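Local coordinates for protein tartronic semialdehyde reductase (PDB 1YB4) that catalyses the NAD(P)H-dependent reduction of tartronate semialdehyde (2-hydroxy-3-oxopropanoate) to (R)-glycerate, and the reverse oxidation, at residues A[4-9]-A[27-32]; A[71-76]-A[104-109]; A[221-226]-A[278-283]. All blocks are in the same frame, centred on the assembly; numbering follows the deposited sequence.

Contact 1 of 3, residues A[4-9]-A[27-32]; sequences MKLGFI and HQLHVT
The first torsions of L6 and H27 turn the two side chains onto each other: in both, CG lies anti to the carbonyl carbon and beside the backbone N (chi1 -39° in L6, -62° in H27), which leaves L6 CD1 3.9 Å from H27 CG. The leucine methyl, on strand 5-8, reaches the imidazole of H27, which precedes strand 28-31, at a slant; the two strands belong to a Rossmann-type beta-alpha-beta unit. Strand 5-8 and strand 28-31 run parallel, with helix 15-24 as the connection between them, and their segment axes differ in direction by 29°.

Backbone evidence for the pairing lies at its middle. L6 O accepts from H30 N at 3.3 Å, and H30 O in turn accepts from F8 N at 3.1 Å, so H30 is gripped by both its amide and its carbonyl. L6 N to Q28 O is a weak bond. The carbonyl of L6 also meets the CA-H of L29, with L6 O 3.5 Å from L29 CA.

L6, F8, L29 and V31 share one face of the sheet. There L29 CD1 lies 3.8 Å from L6 CB, the two leucines crossing at a slant, and F8 CB meets V31 CG1 at 4.0 Å. Helix 15-24 covers F8 and L29, while L151 of helix 142-155 packs on both L6 and H27. H30 points to the other face, where its ring stacks on F58.

Beyond the paired strands, I9 and T32 lie side by side and point the same way. Their carbonyls are both acceptors and form no bond to each other; the touching is done by carbon, with T32 CG2 3.6 Å from I9 CA and 3.9 Å from I9 CG2.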
loop_
_atom_site.group_PDB
_atom_site.type_symbol
_atom_site.label_atom_id
_atom_site.label_comp_id
_atom_site.label_asym_id
_atom_site.label_seq_id
_atom_site.Cartn_x
_atom_site.Cartn_y
_atom_site.Cartn_z
HETATM N N MSE A 4 41.708 -6.200 -26.008
HETATM C CA MSE A 4 42.076 -7.340 -26.914
HETATM C C MSE A 4 41.170 -7.349 -28.139
HETATM O O MSE A 4 40.909 -6.305 -28.741
HETATM C CB MSE A 4 41.909 -8.675 -26.181
HETATM C CG MSE A 4 42.708 -8.819 -24.894
HETATM SE SE MSE A 4 42.360 -10.525 -24.024
HETATM C CE MSE A 4 41.700 -9.867 -22.321
ATOM N N LYS A 5 40.721 -8.547 -28.511
ATOM C CA LYS A 5 39.793 -8.727 -29.623
ATOM C C LYS A 5 38.440 -8.938 -28.942
ATOM O O LYS A 5 38.245 -9.914 -28.200
ATOM C CB LYS A 5 40.165 -9.952 -30.463
ATOM C CG LYS A 5 40.405 -11.229 -29.674
ATOM C CD LYS A 5 40.254 -12.470 -30.562
ATOM C CE LYS A 5 41.108 -12.402 -31.835
ATOM N NZ LYS A 5 42.573 -12.420 -31.576
ATOM N N LEU A 6 37.509 -8.023 -29.202
ATOM C CA LEU A 6 36.203 -8.056 -28.555
ATOM C C LEU A 6 35.048 -8.416 -29.451
ATOM O O LEU A 6 35.190 -8.449 -30.667
ATOM C CB LEU A 6 35.927 -6.693 -27.912
ATOM C CG LEU A 6 37.127 -6.010 -27.242
ATOM C CD1 LEU A 6 36.718 -4.628 -26.739
ATOM C CD2 LEU A 6 37.661 -6.882 -26.105
ATOM N N GLY A 7 33.905 -8.678 -28.816
ATOM C CA GLY A 7 32.677 -9.034 -29.513
ATOM C C GLY A 7 31.469 -8.385 -28.848
ATOM O O GLY A 7 31.403 -8.294 -27.626
ATOM N N PHE A 8 30.516 -7.917 -29.650
ATOM C CA PHE A 8 29.312 -7.260 -29.136
ATOM C C PHE A 8 28.098 -7.976 -29.727
ATOM O O PHE A 8 27.923 -8.012 -30.941
ATOM C CB PHE A 8 29.293 -5.779 -29.541
ATOM C CG PHE A 8 28.858 -4.853 -28.431
ATOM C CD1 PHE A 8 29.792 -4.310 -27.552
ATOM C CD2 PHE A 8 27.516 -4.549 -28.248
ATOM C CE1 PHE A 8 29.397 -3.482 -26.511
ATOM C CE2 PHE A 8 27.113 -3.722 -27.208
ATOM C CZ PHE A 8 28.054 -3.188 -26.339
ATOM N N ILE A 9 27.255 -8.536 -28.866
ATOM C CA ILE A 9 26.094 -9.289 -29.332
ATOM C C ILE A 9 24.759 -8.551 -29.291
ATOM O O ILE A 9 23.727 -9.111 -29.640
ATOM C CB ILE A 9 25.983 -10.629 -28.561
ATOM C CG1 ILE A 9 27.224 -11.461 -28.851
ATOM C CG2 ILE A 9 24.745 -11.407 -28.973
ATOM C CD1 ILE A 9 27.151 -12.872 -28.329
ATOM N N HIS A 27 39.853 -0.777 -30.741
ATOM C CA HIS A 27 39.558 -2.199 -30.668
ATOM C C HIS A 27 38.856 -2.711 -31.919
ATOM O O HIS A 27 38.157 -1.969 -32.609
ATOM C CB HIS A 27 38.713 -2.485 -29.426
ATOM C CG HIS A 27 39.411 -2.154 -28.148
ATOM N ND1 HIS A 27 40.435 -2.925 -27.643
ATOM C CD2 HIS A 27 39.294 -1.092 -27.317
ATOM C CE1 HIS A 27 40.923 -2.349 -26.557
ATOM N NE2 HIS A 27 40.248 -1.234 -26.339
ATOM N N GLN A 28 39.071 -3.984 -32.225
ATOM C CA GLN A 28 38.434 -4.582 -33.382
ATOM C C GLN A 28 37.268 -5.379 -32.837
ATOM O O GLN A 28 37.447 -6.299 -32.038
ATOM C CB GLN A 28 39.398 -5.504 -34.132
ATOM C CG GLN A 28 39.110 -5.568 -35.628
ATOM C CD GLN A 28 39.419 -4.251 -36.348
ATOM O OE1 GLN A 28 38.902 -3.182 -35.993
ATOM N NE2 GLN A 28 40.268 -4.331 -37.371
ATOM N N LEU A 29 36.071 -5.011 -33.266
ATOM C CA LEU A 29 34.871 -5.668 -32.801
ATOM C C LEU A 29 34.105 -6.443 -33.845
ATOM O O LEU A 29 33.913 -5.989 -34.973
ATOM C CB LEU A 29 33.918 -4.643 -32.194
ATOM C CG LEU A 29 34.043 -4.282 -30.717
ATOM C CD1 LEU A 29 35.464 -3.876 -30.360
ATOM C CD2 LEU A 29 33.065 -3.159 -30.432
ATOM N N HIS A 30 33.661 -7.626 -33.448
ATOM C CA HIS A 30 32.848 -8.446 -34.312
ATOM C C HIS A 30 31.492 -8.317 -33.636
ATOM O O HIS A 30 31.272 -8.848 -32.549
ATOM C CB HIS A 30 33.357 -9.883 -34.313
ATOM C CG HIS A 30 34.529 -10.105 -35.219
ATOM N ND1 HIS A 30 34.391 -10.292 -36.576
ATOM C CD2 HIS A 30 35.857 -10.197 -34.958
ATOM C CE1 HIS A 30 35.583 -10.494 -37.113
ATOM N NE2 HIS A 30 36.489 -10.443 -36.152
ATOM N N VAL A 31 30.602 -7.565 -34.275
ATOM C CA VAL A 31 29.280 -7.305 -33.730
ATOM C C VAL A 31 28.179 -8.104 -34.400
ATOM O O VAL A 31 28.416 -8.803 -35.380
ATOM C CB VAL A 31 28.932 -5.815 -33.854
ATOM C CG1 VAL A 31 30.102 -4.974 -33.352
ATOM C CG2 VAL A 31 28.598 -5.474 -35.289
ATOM N N THR A 32 26.969 -7.975 -33.860
ATOM C CA THR A 32 25.787 -8.664 -34.373
ATOM C C THR A 32 24.547 -8.178 -33.631
ATOM O O THR A 32 24.635 -7.753 -32.483
ATOM C CB THR A 32 25.880 -10.188 -34.170
ATOM O OG1 THR A 32 24.828 -10.824 -34.899
ATOM C CG2 THR A 32 25.721 -10.545 -32.701
#

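Contact 2 of 3, residues A[71-76]-A[104-109]; sequences QVEDVL and KRFAQR
F106 reaches from segment 104-109 toward V72, E73 and L76 of segment 71-76, and its ring is the centre of the tight part of this contact. V72 CG1 comes in at the ring edge, near its plane, 3.7 Å from F106 CE2. L76 crosses F106 at about a right angle, placing L76 CD2 3.9 Å from F106 CD2. The closest approach belongs to E73, whose CB is 3.3 Å from F106 CZ. With CG anti to the backbone N (chi1 -171°) and the chain extended beyond it, E73 runs past the far end of the ring, and its carboxylate plane is turned 76° from the ring plane. E73 OE1 thereby sits 3.5 Å from F106 CZ, a carboxylate oxygen beside aromatic carbon.

The other side is much looser. No hydrogen bond links the two segments, and the charged ends of E73, R105 and R109 lie at the partly exposed margin. E73 OE2 and R109 NH2 form a salt bridge, but a long one at 4.0 Å; R109 also makes a cation-pi contact with F77. R105 turns to E102 in a salt bridge, though its NH2 is less surely placed, and one face of its guanidinium receives F106 CE1 from its own helix.

The backbones keep well apart: the segment axes approach to 11.3 Å, with directions only 8° apart, and the large phenylalanine spans the interval. Beneath them, V72 touches D94, L76 touches I64 and I92, and both L76 and A107 touch Y117, so the sheet closes the apolar side. Two nearly parallel helices, each following its strand in turn and packed on the same side of the parallel part of a mixed sheet, are the hallmark of successive beta-alpha units in a Rossmann-type NAD-binding domain.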
loop_
_atom_site.group_PDB
_atom_site.type_symbol
_atom_site.label_atom_id
_atom_site.label_comp_id
_atom_site.label_asym_id
_atom_site.label_seq_id
_atom_site.Cartn_x
_atom_site.Cartn_y
_atom_site.Cartn_z
ATOM N N GLN A 71 16.141 -13.333 -23.540
ATOM C CA GLN A 71 16.971 -13.061 -24.718
ATOM C C GLN A 71 18.458 -13.181 -24.389
ATOM O O GLN A 71 19.283 -13.410 -25.281
ATOM C CB GLN A 71 16.720 -11.668 -25.258
ATOM C CG GLN A 71 15.450 -11.515 -26.040
ATOM C CD GLN A 71 15.328 -10.118 -26.595
ATOM O OE1 GLN A 71 16.137 -9.692 -27.426
ATOM N NE2 GLN A 71 14.328 -9.381 -26.123
ATOM N N VAL A 72 18.805 -13.000 -23.118
ATOM C CA VAL A 72 20.194 -13.147 -22.707
ATOM C C VAL A 72 20.468 -14.647 -22.593
ATOM O O VAL A 72 21.595 -15.100 -22.802
ATOM C CB VAL A 72 20.477 -12.478 -21.339
ATOM C CG1 VAL A 72 21.673 -13.140 -20.657
ATOM C CG2 VAL A 72 20.780 -11.023 -21.539
ATOM N N GLU A 73 19.434 -15.423 -22.279
ATOM C CA GLU A 73 19.604 -16.864 -22.134
ATOM C C GLU A 73 19.779 -17.536 -23.493
ATOM O O GLU A 73 20.557 -18.481 -23.632
ATOM C CB GLU A 73 18.406 -17.481 -21.418
ATOM C CG GLU A 73 18.626 -18.935 -21.043
ATOM C CD GLU A 73 17.389 -19.593 -20.460
ATOM O OE1 GLU A 73 16.806 -19.033 -19.500
ATOM O OE2 GLU A 73 17.010 -20.676 -20.964
ATOM N N ASP A 74 19.059 -17.036 -24.491
ATOM C CA ASP A 74 19.137 -17.593 -25.829
ATOM C C ASP A 74 20.477 -17.232 -26.461
ATOM O O ASP A 74 21.075 -18.038 -27.168
ATOM C CB ASP A 74 17.984 -17.060 -26.682
ATOM C CG ASP A 74 17.802 -17.842 -27.970
ATOM O OD1 ASP A 74 17.013 -17.389 -28.824
ATOM O OD2 ASP A 74 18.440 -18.907 -28.127
ATOM N N VAL A 75 20.949 -16.015 -26.216
ATOM C CA VAL A 75 22.234 -15.612 -26.765
ATOM C C VAL A 75 23.283 -16.545 -26.193
ATOM O O VAL A 75 24.210 -16.961 -26.881
ATOM C CB VAL A 75 22.600 -14.167 -26.382
ATOM C CG1 VAL A 75 24.086 -13.926 -26.614
ATOM C CG2 VAL A 75 21.787 -13.197 -27.213
ATOM N N LEU A 76 23.125 -16.876 -24.921
ATOM C CA LEU A 76 24.063 -17.760 -24.261
ATOM C C LEU A 76 23.915 -19.210 -24.694
ATOM O O LEU A 76 24.859 -19.807 -25.210
ATOM C CB LEU A 76 23.904 -17.651 -22.744
ATOM C CG LEU A 76 24.936 -16.835 -21.948
ATOM C CD1 LEU A 76 25.754 -15.946 -22.862
ATOM C CD2 LEU A 76 24.210 -16.009 -20.890
ATOM N N LYS A 104 22.695 -15.923 -11.833
ATOM C CA LYS A 104 23.421 -16.868 -11.001
ATOM C C LYS A 104 23.642 -18.164 -11.765
ATOM O O LYS A 104 24.759 -18.677 -11.803
ATOM C CB LYS A 104 22.643 -17.168 -9.718
ATOM C CG LYS A 104 22.528 -16.003 -8.727
ATOM C CD LYS A 104 23.734 -15.912 -7.792
ATOM C CE LYS A 104 23.535 -14.839 -6.719
ATOM N NZ LYS A 104 22.415 -15.145 -5.781
ATOM N N ARG A 105 22.593 -18.692 -12.391
ATOM C CA ARG A 105 22.761 -19.946 -13.112
ATOM C C ARG A 105 23.350 -19.828 -14.517
ATOM O O ARG A 105 23.979 -20.764 -15.002
ATOM C CB ARG A 105 21.458 -20.751 -13.136
ATOM C CG ARG A 105 20.392 -20.263 -14.079
ATOM C CD ARG A 105 19.374 -21.379 -14.317
ATOM N NE ARG A 105 18.244 -20.946 -15.132
ATOM C CZ ARG A 105 17.309 -20.090 -14.725
ATOM N NH1 ARG A 105 17.364 -19.567 -13.503
ATOM N NH2 ARG A 105 16.318 -19.763 -15.545
ATOM N N PHE A 106 23.161 -18.696 -15.181
ATOM C CA PHE A 106 23.754 -18.532 -16.508
ATOM C C PHE A 106 25.269 -18.575 -16.304
ATOM O O PHE A 106 26.002 -19.248 -17.038
ATOM C CB PHE A 106 23.371 -17.179 -17.116
ATOM C CG PHE A 106 21.924 -17.068 -17.512
ATOM C CD1 PHE A 106 21.029 -18.105 -17.259
ATOM C CD2 PHE A 106 21.456 -15.917 -18.146
ATOM C CE1 PHE A 106 19.686 -17.996 -17.633
ATOM C CE2 PHE A 106 20.115 -15.796 -18.523
ATOM C CZ PHE A 106 19.227 -16.840 -18.266
ATOM N N ALA A 107 25.716 -17.854 -15.278
ATOM C CA ALA A 107 27.123 -17.760 -14.925
ATOM C C ALA A 107 27.763 -19.121 -14.713
ATOM O O ALA A 107 28.691 -19.483 -15.434
ATOM C CB ALA A 107 27.297 -16.902 -13.667
ATOM N N GLN A 108 27.278 -19.883 -13.737
ATOM C CA GLN A 108 27.883 -21.187 -13.483
ATOM C C GLN A 108 27.773 -22.125 -14.680
ATOM O O GLN A 108 28.570 -23.050 -14.809
ATOM C CB GLN A 108 27.295 -21.841 -12.230
ATOM C CG GLN A 108 25.866 -22.296 -12.340
ATOM C CD GLN A 108 25.371 -22.895 -11.032
ATOM O OE1 GLN A 108 26.003 -23.800 -10.477
ATOM N NE2 GLN A 108 24.238 -22.396 -10.533
ATOM N N ARG A 109 26.797 -21.893 -15.556
ATOM C CA ARG A 109 26.667 -22.729 -16.741
ATOM C C ARG A 109 27.865 -22.420 -17.614
ATOM O O ARG A 109 28.607 -23.314 -18.004
ATOM C CB ARG A 109 25.391 -22.419 -17.518
ATOM C CG ARG A 109 24.170 -23.181 -17.061
ATOM C CD ARG A 109 23.271 -23.470 -18.254
ATOM N NE ARG A 109 21.892 -23.031 -18.053
ATOM C CZ ARG A 109 20.985 -22.994 -19.022
ATOM N NH1 ARG A 109 21.320 -23.370 -20.252
ATOM N NH2 ARG A 109 19.750 -22.584 -18.767
#

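Contact 3 of 3, residues A[221-226]-A[278-283]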
loop_
_atom_site.group_PDB
_atom_site.type_symbol
_atom_site.label_atom_id
_atom_site.label_comp_id
_atom_site.label_asym_id
_atom_site.label_seq_id
_atom_site.Cartn_x
_atom_site.Cartn_y
_atom_site.Cartn_z
ATOM N N GLY A 221 13.316 16.763 -8.342
ATOM C CA GLY A 221 12.462 17.727 -7.673
ATOM C C GLY A 221 12.241 18.890 -8.618
ATOM O O GLY A 221 11.116 19.300 -8.893
ATOM N N GLU A 222 13.346 19.408 -9.137
ATOM C CA GLU A 222 13.328 20.528 -10.072
ATOM C C GLU A 222 12.476 20.200 -11.309
ATOM O O GLU A 222 11.640 21.001 -11.729
ATOM C CB GLU A 222 14.770 20.858 -10.485
ATOM C CG GLU A 222 14.952 22.165 -11.242
ATOM C CD GLU A 222 15.040 23.372 -10.319
ATOM O OE1 GLU A 222 14.053 23.656 -9.599
ATOM O OE2 GLU A 222 16.103 24.036 -10.316
ATOM N N ARG A 223 12.686 19.016 -11.877
ATOM C CA ARG A 223 11.938 18.594 -13.047
ATOM C C ARG A 223 10.425 18.644 -12.839
ATOM O O ARG A 223 9.671 18.891 -13.782
ATOM C CB ARG A 223 12.356 17.177 -13.461
ATOM C CG ARG A 223 13.735 17.074 -14.077
ATOM C CD ARG A 223 14.135 15.617 -14.335
ATOM N NE ARG A 223 15.527 15.491 -14.772
ATOM C CZ ARG A 223 16.145 14.339 -15.033
ATOM N NH1 ARG A 223 15.502 13.186 -14.906
ATOM N NH2 ARG A 223 17.418 14.340 -15.414
HETATM N N MSE A 224 9.985 18.428 -11.600
HETATM C CA MSE A 224 8.561 18.432 -11.278
HETATM C C MSE A 224 7.982 19.831 -11.196
HETATM O O MSE A 224 6.836 20.068 -11.597
HETATM C CB MSE A 224 8.315 17.708 -9.949
HETATM C CG MSE A 224 8.599 16.200 -9.962
HETATM SE SE MSE A 224 8.472 15.371 -8.178
HETATM C CE MSE A 224 9.855 14.012 -8.379
ATOM N N ILE A 225 8.777 20.752 -10.663
ATOM C CA ILE A 225 8.354 22.138 -10.508
ATOM C C ILE A 225 8.265 22.880 -11.840
ATOM O O ILE A 225 7.261 23.526 -12.143
ATOM C CB ILE A 225 9.320 22.904 -9.583
ATOM C CG1 ILE A 225 9.390 22.210 -8.207
ATOM C CG2 ILE A 225 8.855 24.345 -9.442
ATOM C CD1 ILE A 225 10.275 22.912 -7.162
ATOM N N ASN A 226 9.315 22.777 -12.642
ATOM C CA ASN A 226 9.322 23.463 -13.920
ATOM C C ASN A 226 8.585 22.682 -14.997
ATOM O O ASN A 226 8.632 23.048 -16.168
ATOM C CB ASN A 226 10.764 23.741 -14.350
ATOM C CG ASN A 226 11.561 24.454 -13.267
ATOM O OD1 ASN A 226 11.028 25.312 -12.550
ATOM N ND2 ASN A 226 12.844 24.115 -13.149
ATOM N N ASP A 278 9.742 11.292 -18.640
ATOM C CA ASP A 278 10.794 11.076 -17.657
ATOM C C ASP A 278 10.135 10.558 -16.379
ATOM O O ASP A 278 9.082 11.055 -15.989
ATOM C CB ASP A 278 11.504 12.392 -17.366
ATOM C CG ASP A 278 12.640 12.228 -16.397
ATOM O OD1 ASP A 278 13.626 11.556 -16.760
ATOM O OD2 ASP A 278 12.552 12.764 -15.269
ATOM N N HIS A 279 10.744 9.577 -15.716
ATOM C CA HIS A 279 10.115 9.042 -14.518
ATOM C C HIS A 279 9.841 10.084 -13.441
ATOM O O HIS A 279 9.236 9.774 -12.404
ATOM C CB HIS A 279 10.912 7.861 -13.951
ATOM C CG HIS A 279 12.370 8.132 -13.755
ATOM N ND1 HIS A 279 13.246 7.164 -13.316
ATOM C CD2 HIS A 279 13.096 9.265 -13.891
ATOM C CE1 HIS A 279 14.450 7.689 -13.181
ATOM N NE2 HIS A 279 14.388 8.963 -13.523
ATOM N N SER A 280 10.269 11.322 -13.682
ATOM C CA SER A 280 10.003 12.395 -12.735
ATOM C C SER A 280 8.528 12.743 -12.940
ATOM O O SER A 280 7.902 13.407 -12.115
ATOM C CB SER A 280 10.895 13.612 -13.021
ATOM O OG SER A 280 10.714 14.085 -14.345
ATOM N N ALA A 281 7.980 12.265 -14.051
ATOM C CA ALA A 281 6.579 12.478 -14.382
ATOM C C ALA A 281 5.668 11.760 -13.377
ATOM O O ALA A 281 4.439 11.898 -13.402
ATOM C CB ALA A 281 6.313 11.977 -15.779
HETATM N N MSE A 282 6.295 10.975 -12.512
HETATM C CA MSE A 282 5.606 10.243 -11.463
HETATM C C MSE A 282 4.656 11.162 -10.718
HETATM O O MSE A 282 3.536 10.779 -10.400
HETATM C CB MSE A 282 6.641 9.684 -10.476
HETATM C CG MSE A 282 6.105 9.244 -9.122
HETATM SE SE MSE A 282 5.068 7.625 -9.228
HETATM C CE MSE A 282 3.349 8.358 -8.923
ATOM N N VAL A 283 5.118 12.380 -10.453
ATOM C CA VAL A 283 4.356 13.365 -9.698
ATOM C C VAL A 283 2.946 13.557 -10.205
ATOM O O VAL A 283 2.027 13.858 -9.437
ATOM C CB VAL A 283 5.096 14.735 -9.672
ATOM C CG1 VAL A 283 5.244 15.273 -11.079
ATOM C CG2 VAL A 283 4.356 15.726 -8.772
#
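R223 extends from helix 215-225 along S280 to D278. Its CB touches the serine first, 3.6 Å from S280 OG. CG lies anti to the carbonyl carbon (chi1 -72°), and the chain then runs extended to NE, carrying the guanidinium to the acid. On the way CD passes 3.4 Å from D278 OD2; NE and CZ stay farther from that oxygen. At the tip NH1 donates to D278 OD2 at 3.0 Å, on the syn side but 30° out of the carboxylate plane; the bond is bent (143° at the hydrogen). NH1 is also 3.1 Å from D278 OD1. This salt bridge fastens the helix to the loop before helix 283-290 within the helical C-terminal domain of this HIBADH-related enzyme. D278 is buried, and its OD1 has a further weak bond from the F233 amide. OD2 also faces the backbone N of S280 in the manner of an Asx turn, although that nitrogen is less surely placed.

Next along the helix, selenomethionine M224 supplies the apolar half. Its CG lies 3.6 Å from S280 O and 3.7 Å from V283 CG1. M224 also touches S187 of helix 167-195, while its SE rests 3.7 Å from V283 CB.

How the contacts relate
Contacts 1 and 2 belong to the same N-terminal NAD-binding domain, their centres 19 Å apart, and they touch directly: I9 CG2, just past the end of strand 5-8, packs 3.5 Å from V75 CG1 on helix 69-77. Contact 3 lies in the C-terminal helical domain, on the opposite side of the chain's centre from both, with its centre about 39 Å from that of contact 1 and 37 Å from that of contact 2; nearest atoms are about 22 Å and 21 Å away, respectively. Contact 2 approaches the predicted active-site lysine, K172, with the V72 side chain about 12 Å from that of K172, whereas contacts 1 and 3 are structural packing away from that residue.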